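Local coordinates for L-lysine 6-oxidase (Marinomonas mediterranea, PDB 3WEU), which oxidises the side-chain amine of free L-lysine with a cysteine tryptophylquinone cofactor, releasing the hydrogen peroxide that makes it antibacterial, at residues A90-A95 with G495-D500; Y97-L102 with P446-I451; E452-L457 with T502-C507. All blocks are in the same frame, centred on the assembly; numbering follows the deposited sequence.

Contact 1: A90-A95 with G495-D500; sequences ANKKAA and GCEPGD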
ATOM      1  N   ALA A  90     -15.820  23.027 -19.199  1.00 18.49           N
ATOM      2  CA  ALA A  90     -15.532  21.587 -19.214  1.00 17.98           C
ATOM      3  C   ALA A  90     -14.199  21.293 -18.546  1.00 19.09           C
ATOM      4  O   ALA A  90     -13.377  22.200 -18.312  1.00 17.11           O
ATOM      5  CB  ALA A  90     -15.503  21.024 -20.652  1.00 19.44           C
ATOM      6  N   ASN A  91     -14.027  20.039 -18.136  1.00 17.41           N
ATOM      7  CA  ASN A  91     -12.765  19.610 -17.593  1.00 18.17           C
ATOM      8  C   ASN A  91     -12.301  18.492 -18.435  1.00 17.78           C
ATOM      9  O   ASN A  91     -12.900  17.375 -18.399  1.00 19.12           O
ATOM     10  CB  ASN A  91     -12.983  19.158 -16.153  1.00 16.89           C
ATOM     11  CG  ASN A  91     -11.746  18.610 -15.489  1.00 20.14           C
ATOM     12  OD1 ASN A  91     -11.002  17.797 -16.032  1.00 20.77           O
ATOM     13  ND2 ASN A  91     -11.595  18.965 -14.254  1.00 19.21           N
ATOM     14  N   LYS A  92     -11.200  18.719 -19.133  1.00 18.51           N
ATOM     15  CA  LYS A  92     -10.635  17.677 -20.010  1.00 16.74           C
ATOM     16  C   LYS A  92      -9.473  16.955 -19.414  1.00 19.10           C
ATOM     17  O   LYS A  92      -8.787  16.192 -20.140  1.00 20.02           O
ATOM     18  CB  LYS A  92     -10.160  18.353 -21.287  1.00 18.05           C
ATOM     19  CG  LYS A  92     -11.194  18.586 -22.341  1.00 19.15           C
ATOM     20  CD  LYS A  92     -10.550  19.156 -23.541  1.00 19.04           C
ATOM     21  CE  LYS A  92     -11.416  19.293 -24.780  1.00 20.86           C
ATOM     22  NZ  LYS A  92     -10.595  19.744 -25.937  1.00 20.20           N
ATOM     23  N   LYS A  93      -9.188  17.172 -18.117  1.00 17.19           N
ATOM     24  CA  LYS A  93      -7.950  16.716 -17.567  1.00 17.71           C
ATOM     25  C   LYS A  93      -7.799  15.163 -17.697  1.00 21.74           C
ATOM     26  O   LYS A  93      -6.727  14.667 -17.939  1.00 19.95           O
ATOM     27  CB  LYS A  93      -7.818  17.020 -16.081  1.00 18.38           C
ATOM     28  CG  LYS A  93      -7.835  18.494 -15.729  1.00 18.42           C
ATOM     29  CD  LYS A  93      -7.541  18.631 -14.228  1.00 17.62           C
ATOM     30  CE  LYS A  93      -7.478  20.109 -13.834  1.00 17.59           C
ATOM     31  NZ  LYS A  93      -7.036  20.325 -12.447  1.00 15.70           N
ATOM     32  N   ALA A  94      -8.855  14.427 -17.381  1.00 20.44           N
ATOM     33  CA  ALA A  94      -8.768  12.956 -17.395  1.00 21.85           C
ATOM     34  C   ALA A  94      -8.510  12.388 -18.820  1.00 19.24           C
ATOM     35  O   ALA A  94      -8.061  11.271 -18.965  1.00 22.44           O
ATOM     36  CB  ALA A  94      -9.980  12.305 -16.758  1.00 19.80           C
ATOM     37  N   ALA A  95      -8.780  13.181 -19.815  1.00 19.40           N
ATOM     38  CA  ALA A  95      -8.616  12.835 -21.207  1.00 19.62           C
ATOM     39  C   ALA A  95      -7.302  13.311 -21.808  1.00 21.91           C
ATOM     40  O   ALA A  95      -6.995  12.949 -22.941  1.00 20.76           O
ATOM     41  CB  ALA A  95      -9.760  13.458 -21.971  1.00 19.57           C
ATOM     42  N   GLY A 495      -7.964  27.499 -32.436  1.00 19.69           N
ATOM     43  CA  GLY A 495      -8.704  27.978 -31.267  1.00 18.64           C
ATOM     44  C   GLY A 495      -8.803  26.971 -30.185  1.00 18.87           C
ATOM     45  O   GLY A 495      -8.424  25.834 -30.345  1.00 17.55           O
ATOM     46  N   CYS A 496      -9.418  27.391 -29.069  1.00 19.85           N
ATOM     47  CA  CYS A 496      -9.569  26.512 -27.936  1.00 18.59           C
ATOM     48  C   CYS A 496     -10.975  26.007 -27.811  1.00 17.21           C
ATOM     49  O   CYS A 496     -11.912  26.712 -28.105  1.00 20.51           O
ATOM     50  CB  CYS A 496      -9.230  27.275 -26.639  1.00 20.02           C
ATOM     51  SG  CYS A 496      -7.544  27.904 -26.687  1.00 19.79           S
ATOM     52  N   GLU A 497     -11.090  24.850 -27.208  1.00 16.37           N
ATOM     53  CA  GLU A 497     -12.360  24.304 -26.828  1.00 17.96           C
ATOM     54  C   GLU A 497     -12.453  24.473 -25.330  1.00 19.68           C
ATOM     55  O   GLU A 497     -11.417  24.559 -24.688  1.00 16.15           O
ATOM     56  CB  GLU A 497     -12.364  22.821 -27.055  1.00 18.49           C
ATOM     57  CG  GLU A 497     -12.436  22.492 -28.527  1.00 19.02           C
ATOM     58  CD  GLU A 497     -12.672  21.019 -28.839  1.00 21.83           C
ATOM     59  OE1 GLU A 497     -12.637  20.160 -27.943  1.00 21.03           O
ATOM     60  OE2 GLU A 497     -12.897  20.753 -30.042  1.00 23.53           O
ATOM     61  N   PRO A 498     -13.645  24.352 -24.785  1.00 21.33           N
ATOM     62  CA  PRO A 498     -13.869  24.212 -23.355  1.00 20.38           C
ATOM     63  C   PRO A 498     -13.014  23.074 -22.749  1.00 21.34           C
ATOM     64  O   PRO A 498     -12.908  21.958 -23.277  1.00 19.45           O
ATOM     65  CB  PRO A 498     -15.350  23.923 -23.240  1.00 20.44           C
ATOM     66  CG  PRO A 498     -15.954  24.565 -24.412  1.00 21.70           C
ATOM     67  CD  PRO A 498     -14.899  24.604 -25.504  1.00 20.55           C
ATOM     68  N   GLY A 499     -12.368  23.385 -21.624  1.00 19.29           N
ATOM     69  CA  GLY A 499     -11.470  22.467 -20.990  1.00 18.47           C
ATOM     70  C   GLY A 499     -10.021  22.630 -21.422  1.00 16.64           C
ATOM     71  O   GLY A 499      -9.121  22.117 -20.723  1.00 19.83           O
ATOM     72  N   ASP A 500      -9.749  23.412 -22.445  1.00 17.44           N
ATOM     73  CA  ASP A 500      -8.398  23.458 -22.965  1.00 16.84           C
ATOM     74  C   ASP A 500      -7.383  24.177 -22.073  1.00 17.97           C
ATOM     75  O   ASP A 500      -6.202  23.793 -22.023  1.00 18.96           O
ATOM     76  CB  ASP A 500      -8.366  23.983 -24.395  1.00 17.91           C
ATOM     77  CG  ASP A 500      -8.763  22.910 -25.427  1.00 16.82           C
ATOM     78  OD1 ASP A 500      -8.961  21.745 -25.045  1.00 17.39           O
ATOM     79  OD2 ASP A 500      -8.887  23.340 -26.580  1.00 18.44           O
TER
HETATM   80  O   HOH W   1      -9.771  20.903 -18.393  1.00 16.88           O
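Two carboxylates, those of Glu497 and Asp500, receive the ammonium of Lys92, and they are turned differently toward it. Lys92 NZ lies near the plane of the Asp500 group, 20° out of it, and meets OD1 on the syn side at 2.7 Å. Glu497 OE1 is approached from above its own carboxylate plane, 2.9 Å from Lys92 NZ. The other oxygen of Asp500, OD2, takes the backbone N-H of Glu497, also from above the plane, in an almost straight bond (2.7 Å, 176° at the hydrogen).

That last bond braces a type II beta turn running from Glu497 to Asp500. Gly499 holds its third position, with backbone angles that demand glycine, and its bare CA comes 3.3 Å from Ala90 O in a CA-H...O contact. Lys92 passes the turn with its chain extended beyond CG; CE lies 3.4 Å from Pro498 O. Ala90 CB rests against Pro498 CB at 3.9 Å, and one water accepts from Lys92 N and donates to Gly499 O. Asn91 OD1 accepts from Lys93 N in an Asx turn, just ahead of the 3-10 segment 93-95.

Beyond the two segments, Glu497 OE2 bonds to Thr484 OG1, Lys92 NZ also reaches Thr484 O, and Lys503 shares Asp500 OD1. Held by two carboxylates and a carbonyl inside the protein, Lys92 is probably protonated, and its buried charge ties the chain at strand 80-91 to the 495-500 turn by ionic pairing rather than by a backbone pairing between the two.

Contact 2: Y97-L102 with P446-I451; sequences YEFREL and PMCPGI. With SO4 (sulfate ion), chain C.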
ATOM      1  N   TYR A  97      -2.924  14.273 -21.726  1.00 19.30           N
ATOM      2  CA  TYR A  97      -1.637  13.657 -21.442  1.00 21.75           C
ATOM      3  C   TYR A  97      -1.206  13.812 -20.001  1.00 21.95           C
ATOM      4  O   TYR A  97      -1.534  14.787 -19.339  1.00 21.69           O
ATOM      5  CB  TYR A  97      -0.562  14.315 -22.299  1.00 22.22           C
ATOM      6  CG  TYR A  97      -0.757  14.144 -23.769  1.00 20.99           C
ATOM      7  CD1 TYR A  97      -0.317  12.957 -24.398  1.00 23.37           C
ATOM      8  CD2 TYR A  97      -1.268  15.133 -24.550  1.00 21.40           C
ATOM      9  CE1 TYR A  97      -0.445  12.766 -25.754  1.00 23.35           C
ATOM     10  CE2 TYR A  97      -1.402  14.931 -25.939  1.00 24.00           C
ATOM     11  CZ  TYR A  97      -0.982  13.723 -26.494  1.00 21.82           C
ATOM     12  OH  TYR A  97      -1.034  13.471 -27.768  1.00 22.81           O
ATOM     13  N   GLU A  98      -0.413  12.871 -19.537  1.00 20.95           N
ATOM     14  CA  GLU A  98       0.265  12.984 -18.265  1.00 21.52           C
ATOM     15  C   GLU A  98       1.194  14.244 -18.309  1.00 20.64           C
ATOM     16  O   GLU A  98       1.796  14.526 -19.361  1.00 19.73           O
ATOM     17  CB  GLU A  98       1.105  11.713 -18.029  1.00 23.64           C
ATOM     18  CG  GLU A  98       0.288  10.496 -17.607  1.00 28.92           C
ATOM     19  CD  GLU A  98       1.147   9.335 -17.086  1.00 39.52           C
ATOM     20  OE1 GLU A  98       2.409   9.388 -17.126  1.00 39.57           O
ATOM     21  OE2 GLU A  98       0.531   8.353 -16.595  1.00 44.15           O
ATOM     22  N   PHE A  99       1.310  14.966 -17.191  1.00 18.06           N
ATOM     23  CA  PHE A  99       2.185  16.108 -17.165  1.00 17.30           C
ATOM     24  C   PHE A  99       3.650  15.669 -16.994  1.00 15.75           C
ATOM     25  O   PHE A  99       4.026  14.978 -16.062  1.00 18.47           O
ATOM     26  CB  PHE A  99       1.795  17.127 -16.075  1.00 17.71           C
ATOM     27  CG  PHE A  99       2.604  18.414 -16.194  1.00 17.47           C
ATOM     28  CD1 PHE A  99       2.333  19.322 -17.207  1.00 16.19           C
ATOM     29  CD2 PHE A  99       3.664  18.646 -15.339  1.00 17.97           C
ATOM     30  CE1 PHE A  99       3.079  20.459 -17.357  1.00 17.43           C
ATOM     31  CE2 PHE A  99       4.425  19.787 -15.515  1.00 17.00           C
ATOM     32  CZ  PHE A  99       4.115  20.685 -16.491  1.00 17.95           C
ATOM     33  N   ARG A 100       4.461  16.040 -17.982  1.00 16.83           N
ATOM     34  CA  ARG A 100       5.884  15.849 -17.985  1.00 17.15           C
ATOM     35  C   ARG A 100       6.675  17.117 -18.252  1.00 17.54           C
ATOM     36  O   ARG A 100       7.398  17.227 -19.289  1.00 16.75           O
ATOM     37  CB  ARG A 100       6.208  14.810 -19.051  1.00 16.95           C
ATOM     38  CG  ARG A 100       5.818  13.424 -18.551  1.00 19.29           C
ATOM     39  CD  ARG A 100       6.289  12.424 -19.571  1.00 21.93           C
ATOM     40  NE  ARG A 100       6.083  11.033 -19.158  1.00 24.34           N
ATOM     41  CZ  ARG A 100       6.546   9.983 -19.838  1.00 25.30           C
ATOM     42  NH1 ARG A 100       7.181  10.143 -20.994  1.00 22.99           N
ATOM     43  NH2 ARG A 100       6.343   8.761 -19.352  1.00 24.44           N
ATOM     44  N   GLU A 101       6.518  18.094 -17.337  1.00 15.41           N
ATOM     45  CA  GLU A 101       7.189  19.319 -17.468  1.00 15.90           C
ATOM     46  C   GLU A 101       6.997  19.943 -18.846  1.00 15.98           C
ATOM     47  O   GLU A 101       5.845  20.152 -19.273  1.00 16.19           O
ATOM     48  CB  GLU A 101       8.645  19.132 -17.038  1.00 16.65           C
ATOM     49  CG  GLU A 101       8.776  18.578 -15.640  1.00 18.27           C
ATOM     50  CD  GLU A 101       8.597  17.053 -15.553  1.00 20.96           C
ATOM     51  OE1 GLU A 101       9.278  16.291 -16.284  1.00 18.92           O
ATOM     52  OE2 GLU A 101       7.734  16.657 -14.764  1.00 21.59           O
ATOM     53  N   LEU A 102       8.083  20.244 -19.548  1.00 15.40           N
ATOM     54  CA  LEU A 102       7.982  21.012 -20.763  1.00 17.66           C
ATOM     55  C   LEU A 102       7.708  20.180 -22.013  1.00 17.35           C
ATOM     56  O   LEU A 102       7.514  20.747 -23.112  1.00 18.37           O
ATOM     57  CB  LEU A 102       9.218  21.822 -20.979  1.00 17.52           C
ATOM     58  CG  LEU A 102       9.418  23.191 -20.363  1.00 20.38           C
ATOM     59  CD1 LEU A 102       8.270  24.135 -20.123  1.00 18.46           C
ATOM     60  CD2 LEU A 102      10.681  23.542 -19.653  1.00 19.72           C
ATOM     61  N   PRO A 446       6.863  30.275 -12.423  1.00 13.53           N
ATOM     62  CA  PRO A 446       7.106  29.226 -13.373  1.00 13.43           C
ATOM     63  C   PRO A 446       5.823  28.469 -13.658  1.00 13.70           C
ATOM     64  O   PRO A 446       4.794  28.739 -13.051  1.00 13.09           O
ATOM     65  CB  PRO A 446       8.098  28.288 -12.663  1.00 13.40           C
ATOM     66  CG  PRO A 446       7.866  28.525 -11.195  1.00 13.11           C
ATOM     67  CD  PRO A 446       7.377  29.947 -11.071  1.00 12.86           C
ATOM     68  N   MET A 447       5.908  27.533 -14.587  1.00 14.12           N
ATOM     69  CA  MET A 447       4.793  26.706 -14.979  1.00 15.24           C
ATOM     70  C   MET A 447       5.271  25.247 -15.128  1.00 15.53           C
ATOM     71  O   MET A 447       5.728  24.867 -16.212  1.00 16.73           O
ATOM     72  CB  MET A 447       4.226  27.277 -16.289  1.00 15.50           C
ATOM     73  CG  MET A 447       3.211  28.405 -16.109  1.00 16.45           C
ATOM     74  SD  MET A 447       2.684  28.998 -17.675  1.00 15.80           S
ATOM     75  CE  MET A 447       1.281  30.063 -17.228  1.00 17.36           C
ATOM     76  N   CYS A 448       5.194  24.491 -14.043  1.00 14.52           N
ATOM     77  CA  CYS A 448       5.635  23.131 -13.952  1.00 15.35           C
ATOM     78  C   CYS A 448       4.730  22.241 -13.109  1.00 15.84           C
ATOM     79  O   CYS A 448       5.205  21.469 -12.297  1.00 14.58           O
ATOM     80  CB  CYS A 448       7.110  23.074 -13.473  1.00 16.62           C
ATOM     81  SG  CYS A 448       7.958  21.450 -13.723  1.00 17.11           S
ATOM     82  N   PRO A 449       3.425  22.303 -13.343  1.00 15.03           N
ATOM     83  CA  PRO A 449       2.775  22.999 -14.414  1.00 15.58           C
ATOM     84  C   PRO A 449       2.345  24.404 -14.123  1.00 15.60           C
ATOM     85  O   PRO A 449       2.019  25.152 -15.024  1.00 15.49           O
ATOM     86  CB  PRO A 449       1.500  22.158 -14.609  1.00 16.46           C
ATOM     87  CG  PRO A 449       1.175  21.578 -13.318  1.00 16.07           C
ATOM     88  CD  PRO A 449       2.507  21.374 -12.646  1.00 17.13           C
ATOM     89  N   GLY A 450       2.210  24.717 -12.851  1.00 16.65           N
ATOM     90  CA  GLY A 450       1.591  25.949 -12.466  1.00 16.79           C
ATOM     91  C   GLY A 450       0.487  25.741 -11.499  1.00 16.14           C
ATOM     92  O   GLY A 450       0.404  24.674 -10.892  1.00 16.60           O
ATOM     93  N   ILE A 451      -0.380  26.739 -11.363  1.00 14.73           N
ATOM     94  CA  ILE A 451      -1.532  26.607 -10.414  1.00 15.86           C
ATOM     95  C   ILE A 451      -2.817  26.701 -11.214  1.00 15.26           C
ATOM     96  O   ILE A 451      -3.454  25.677 -11.448  1.00 17.82           O
ATOM     97  CB  ILE A 451      -1.491  27.675  -9.318  1.00 16.44           C
ATOM     98  CG1 ILE A 451      -0.282  27.447  -8.398  1.00 16.14           C
ATOM     99  CG2 ILE A 451      -2.772  27.672  -8.515  1.00 15.55           C
ATOM    100  CD1 ILE A 451      -0.302  26.174  -7.633  1.00 17.07           C
TER
HETATM  101  S   SO4 C 801      -0.293  12.922 -14.356  1.00 41.17           S
HETATM  102  O1  SO4 C 801       0.729  11.942 -14.878  1.00 36.31           O
HETATM  103  O2  SO4 C 801      -1.628  12.271 -14.693  1.00 41.44           O
HETATM  104  O3  SO4 C 801      -0.196  13.030 -12.855  1.00 35.22           O
HETATM  105  O4  SO4 C 801      -0.132  14.344 -14.897  1.00 26.17           O
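Met447 opens the touching part of 446-451 with its backbone: the carbonyl O lies at the edge of the Phe99 ring, near its plane. At Cys448 the peptide carbon comes obliquely to the same ring, C to Phe99 CE2 3.5 Å, while SG, set anti to the backbone N (chi1 -165°), packs 3.5 Å from Glu101 CG. The carboxylate of Glu101 is occupied elsewhere, OE1 bonding to Tyr392 and Ser387.

Pro449 then follows a cis peptide and brings CB over the face of the phenyl. That CB sits 3.6 Å from the centroid of the Phe99 ring and only 16° off the normal, a clear CH-pi contact, with CB 3.5 Å from CZ. On the opposite face of the Phe99 ring Glu101 N stands 3.3 Å above the plane toward the rim, so the phenyl is sandwiched between Pro449 CB and a backbone N two residues further along its own chain. On the backbone side of the residue, Phe99 N gives a straight 2.8 Å hydrogen bond to O4 of a sulfate, probably from the crystallisation liquor, which Arg122 also binds.

The proline-rich 446-451 loop is part of the cofactor site. Cys448 N is hydrogen-bonded to quinone oxygen O7 of the tryptophylquinone at position 581 and Pro446 O to its indole NE1; Phe99 packs on this same loop and probably helps to place it against the cysteine tryptophylquinone.

Contact 3: E452-L457 with T502-C507; sequences EMTWSL and TKRMAC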
ATOM      1  N   GLU A 452      -3.128  27.862 -11.779  1.00 15.57           N
ATOM      2  CA  GLU A 452      -4.370  27.940 -12.547  1.00 15.86           C
ATOM      3  C   GLU A 452      -4.280  27.298 -13.975  1.00 18.65           C
ATOM      4  O   GLU A 452      -5.259  26.667 -14.448  1.00 17.02           O
ATOM      5  CB  GLU A 452      -4.887  29.347 -12.629  1.00 17.92           C
ATOM      6  CG  GLU A 452      -5.223  29.949 -11.217  1.00 16.23           C
ATOM      7  CD  GLU A 452      -4.017  30.598 -10.516  1.00 17.56           C
ATOM      8  OE1 GLU A 452      -2.866  30.613 -11.088  1.00 15.29           O
ATOM      9  OE2 GLU A 452      -4.226  31.088  -9.370  1.00 16.63           O
ATOM     10  N   MET A 453      -3.167  27.603 -14.639  1.00 15.65           N
ATOM     11  CA  MET A 453      -2.969  27.372 -16.039  1.00 16.26           C
ATOM     12  C   MET A 453      -1.506  27.086 -16.267  1.00 14.99           C
ATOM     13  O   MET A 453      -0.671  27.382 -15.399  1.00 13.13           O
ATOM     14  CB  MET A 453      -3.426  28.557 -16.833  1.00 15.42           C
ATOM     15  CG  MET A 453      -4.965  28.660 -16.942  1.00 17.63           C
ATOM     16  SD  MET A 453      -5.439  30.284 -17.565  1.00 19.20           S
ATOM     17  CE  MET A 453      -5.643  31.176 -16.048  1.00 21.24           C
ATOM     18  N   THR A 454      -1.179  26.516 -17.431  1.00 15.57           N
ATOM     19  CA  THR A 454       0.224  26.201 -17.693  1.00 15.33           C
ATOM     20  C   THR A 454       0.651  26.827 -19.030  1.00 15.11           C
ATOM     21  O   THR A 454       0.002  27.746 -19.534  1.00 13.68           O
ATOM     22  CB  THR A 454       0.520  24.725 -17.567  1.00 16.82           C
ATOM     23  OG1 THR A 454       1.930  24.460 -17.548  1.00 15.22           O
ATOM     24  CG2 THR A 454      -0.167  23.932 -18.685  1.00 16.89           C
ATOM     25  N   TRP A 455       1.719  26.286 -19.614  1.00 14.65           N
ATOM     26  CA  TRP A 455       2.490  26.999 -20.615  1.00 15.09           C
ATOM     27  C   TRP A 455       1.849  27.078 -21.970  1.00 15.58           C
ATOM     28  O   TRP A 455       2.366  27.782 -22.855  1.00 15.33           O
ATOM     29  CB  TRP A 455       3.946  26.464 -20.695  1.00 15.55           C
ATOM     30  CG  TRP A 455       4.079  25.013 -20.513  1.00 16.68           C
ATOM     31  CD1 TRP A 455       4.773  24.383 -19.543  1.00 17.08           C
ATOM     32  CD2 TRP A 455       3.585  23.990 -21.388  1.00 16.53           C
ATOM     33  NE1 TRP A 455       4.708  23.032 -19.715  1.00 16.37           N
ATOM     34  CE2 TRP A 455       4.038  22.755 -20.873  1.00 16.23           C
ATOM     35  CE3 TRP A 455       2.878  23.998 -22.602  1.00 18.23           C
ATOM     36  CZ2 TRP A 455       3.689  21.499 -21.449  1.00 14.90           C
ATOM     37  CZ3 TRP A 455       2.575  22.735 -23.218  1.00 15.75           C
ATOM     38  CH2 TRP A 455       2.959  21.506 -22.598  1.00 15.73           C
ATOM     39  N   SER A 456       0.662  26.485 -22.119  1.00 15.45           N
ATOM     40  CA  SER A 456      -0.097  26.800 -23.337  1.00 16.41           C
ATOM     41  C   SER A 456      -0.454  28.248 -23.411  1.00 16.59           C
ATOM     42  O   SER A 456      -0.640  28.799 -24.484  1.00 14.75           O
ATOM     43  CB  SER A 456      -1.341  25.888 -23.429  1.00 17.22           C
ATOM     44  OG  SER A 456      -2.217  26.033 -22.325  1.00 19.49           O
ATOM     45  N   LEU A 457      -0.589  28.919 -22.265  1.00 14.51           N
ATOM     46  CA  LEU A 457      -0.915  30.324 -22.313  1.00 13.85           C
ATOM     47  C   LEU A 457       0.163  31.221 -22.839  1.00 14.81           C
ATOM     48  O   LEU A 457      -0.071  32.423 -23.116  1.00 14.42           O
ATOM     49  CB  LEU A 457      -1.312  30.813 -20.925  1.00 15.69           C
ATOM     50  CG  LEU A 457      -2.729  30.568 -20.412  1.00 15.89           C
ATOM     51  CD1 LEU A 457      -3.644  31.514 -21.100  1.00 16.25           C
ATOM     52  CD2 LEU A 457      -3.205  29.146 -20.552  1.00 15.78           C
ATOM     53  N   THR A 502      -7.233  24.375 -18.792  1.00 16.91           N
ATOM     54  CA  THR A 502      -6.888  23.717 -17.521  1.00 15.29           C
ATOM     55  C   THR A 502      -6.519  22.247 -17.660  1.00 14.16           C
ATOM     56  O   THR A 502      -6.148  21.588 -16.706  1.00 16.19           O
ATOM     57  CB  THR A 502      -8.009  23.865 -16.470  1.00 16.90           C
ATOM     58  OG1 THR A 502      -9.245  23.297 -16.948  1.00 17.59           O
ATOM     59  CG2 THR A 502      -8.184  25.409 -16.103  1.00 17.20           C
ATOM     60  N   LYS A 503      -6.609  21.682 -18.848  1.00 16.35           N
ATOM     61  CA  LYS A 503      -6.525  20.231 -18.918  1.00 16.69           C
ATOM     62  C   LYS A 503      -5.169  19.674 -18.591  1.00 16.79           C
ATOM     63  O   LYS A 503      -5.063  18.503 -18.171  1.00 18.84           O
ATOM     64  CB  LYS A 503      -6.945  19.740 -20.302  1.00 18.34           C
ATOM     65  CG  LYS A 503      -6.040  20.171 -21.407  1.00 17.17           C
ATOM     66  CD  LYS A 503      -6.696  19.977 -22.758  1.00 19.85           C
ATOM     67  CE  LYS A 503      -5.849  20.571 -23.890  1.00 21.12           C
ATOM     68  NZ  LYS A 503      -6.369  20.189 -25.259  1.00 21.77           N
ATOM     69  N   ARG A 504      -4.135  20.454 -18.803  1.00 16.37           N
ATOM     70  CA  ARG A 504      -2.770  19.984 -18.561  1.00 16.65           C
ATOM     71  C   ARG A 504      -2.395  19.862 -17.095  1.00 17.13           C
ATOM     72  O   ARG A 504      -1.425  19.180 -16.732  1.00 17.52           O
ATOM     73  CB  ARG A 504      -1.777  20.924 -19.255  1.00 17.11           C
ATOM     74  CG  ARG A 504      -1.811  20.742 -20.756  1.00 18.51           C
ATOM     75  CD  ARG A 504      -0.967  21.813 -21.390  1.00 19.12           C
ATOM     76  NE  ARG A 504      -0.854  21.661 -22.847  1.00 18.36           N
ATOM     77  CZ  ARG A 504      -1.797  22.020 -23.699  1.00 17.91           C
ATOM     78  NH1 ARG A 504      -2.968  22.520 -23.238  1.00 18.92           N
ATOM     79  NH2 ARG A 504      -1.602  21.843 -25.004  1.00 16.72           N
ATOM     80  N   MET A 505      -3.160  20.527 -16.224  1.00 17.08           N
ATOM     81  CA  MET A 505      -2.831  20.620 -14.818  1.00 17.23           C
ATOM     82  C   MET A 505      -3.059  19.271 -14.148  1.00 19.70           C
ATOM     83  O   MET A 505      -3.662  18.359 -14.740  1.00 19.91           O
ATOM     84  CB  MET A 505      -3.687  21.680 -14.108  1.00 16.77           C
ATOM     85  CG  MET A 505      -3.800  23.028 -14.796  1.00 17.63           C
ATOM     86  SD  MET A 505      -2.225  23.695 -15.371  1.00 17.71           S
ATOM     87  CE  MET A 505      -1.616  24.291 -13.810  1.00 19.12           C
ATOM     88  N   ALA A 506      -2.596  19.142 -12.906  1.00 18.15           N
ATOM     89  CA  ALA A 506      -2.750  17.867 -12.229  1.00 20.87           C
ATOM     90  C   ALA A 506      -4.210  17.505 -12.066  1.00 19.68           C
ATOM     91  O   ALA A 506      -5.107  18.351 -11.906  1.00 18.65           O
ATOM     92  CB  ALA A 506      -2.057  17.854 -10.878  1.00 22.22           C
ATOM     93  N   CYS A 507      -4.433  16.205 -12.122  1.00 19.59           N
ATOM     94  CA  CYS A 507      -5.760  15.598 -11.972  1.00 19.53           C
ATOM     95  C   CYS A 507      -5.718  14.582 -10.862  1.00 19.72           C
ATOM     96  O   CYS A 507      -5.213  13.435 -11.060  1.00 21.33           O
ATOM     97  CB  CYS A 507      -6.139  14.950 -13.288  1.00 24.18           C
ATOM     98  SG  CYS A 507      -7.860  14.399 -13.240  1.00 29.17           S
TER
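Van der Waals packing comes first. Thr454 CG2 presses against the base of Arg504, 3.5 Å from both CB and CD of that chain, the two side chains crossing at about a right angle. A chi1 of -168° swings the Thr454 hydroxyl away from its own N and onto Pro449 O, and keeps the methyl facing the arginine. Met505, bent at chi2 and chi3, lays SD on the backbone of the other segment, 3.6 Å from Met453 C and 3.6 Å from Thr454 N. Thr502 CG2 touches Glu452 O, while Thr502 OG1 bonds to Asp223.

502-505 is a type I beta turn, and 455-457 opens a 3-10 segment, with a backbone bond from Leu457 N to Thr454 O. They belong to two separate loops of the C-terminal region.

Around the cation the contacts are made mostly over the faces of flat groups. Arg504 CD lies over one face of the Trp455 ring, and NE is 3.6 Å from Trp455 CZ3, but the indole and guanidinium planes stand 67° apart, so they do not stack. Ser456 CB covers one guanidinium face, 3.7 Å above its plane. The charge itself is answered by Glu489 at NH1 and Asp488 at NH2.

All three contacts are buried, but contact 1 lies farther out, its centre about 18 Å from the chain centre, against about 10 Å and 9 Å for the centres of contacts 2 and 3. Its chemistry is ionic across the interface, whereas contact 2 is aromatic and contact 3 mixes methyl, sulfur and guanidinium packing. Contacts 1 and 2 both join the N-terminal family region to the C-terminal one, through N-terminal segments 90-95 and 97-102 that nearly adjoin; contact 3 stays within the C-terminal region. It also knits the others together: Lys93 NZ probably bonds to Ala506 O on the side of contact 1, and Trp455 NE1 to Glu101 O on that of contact 2.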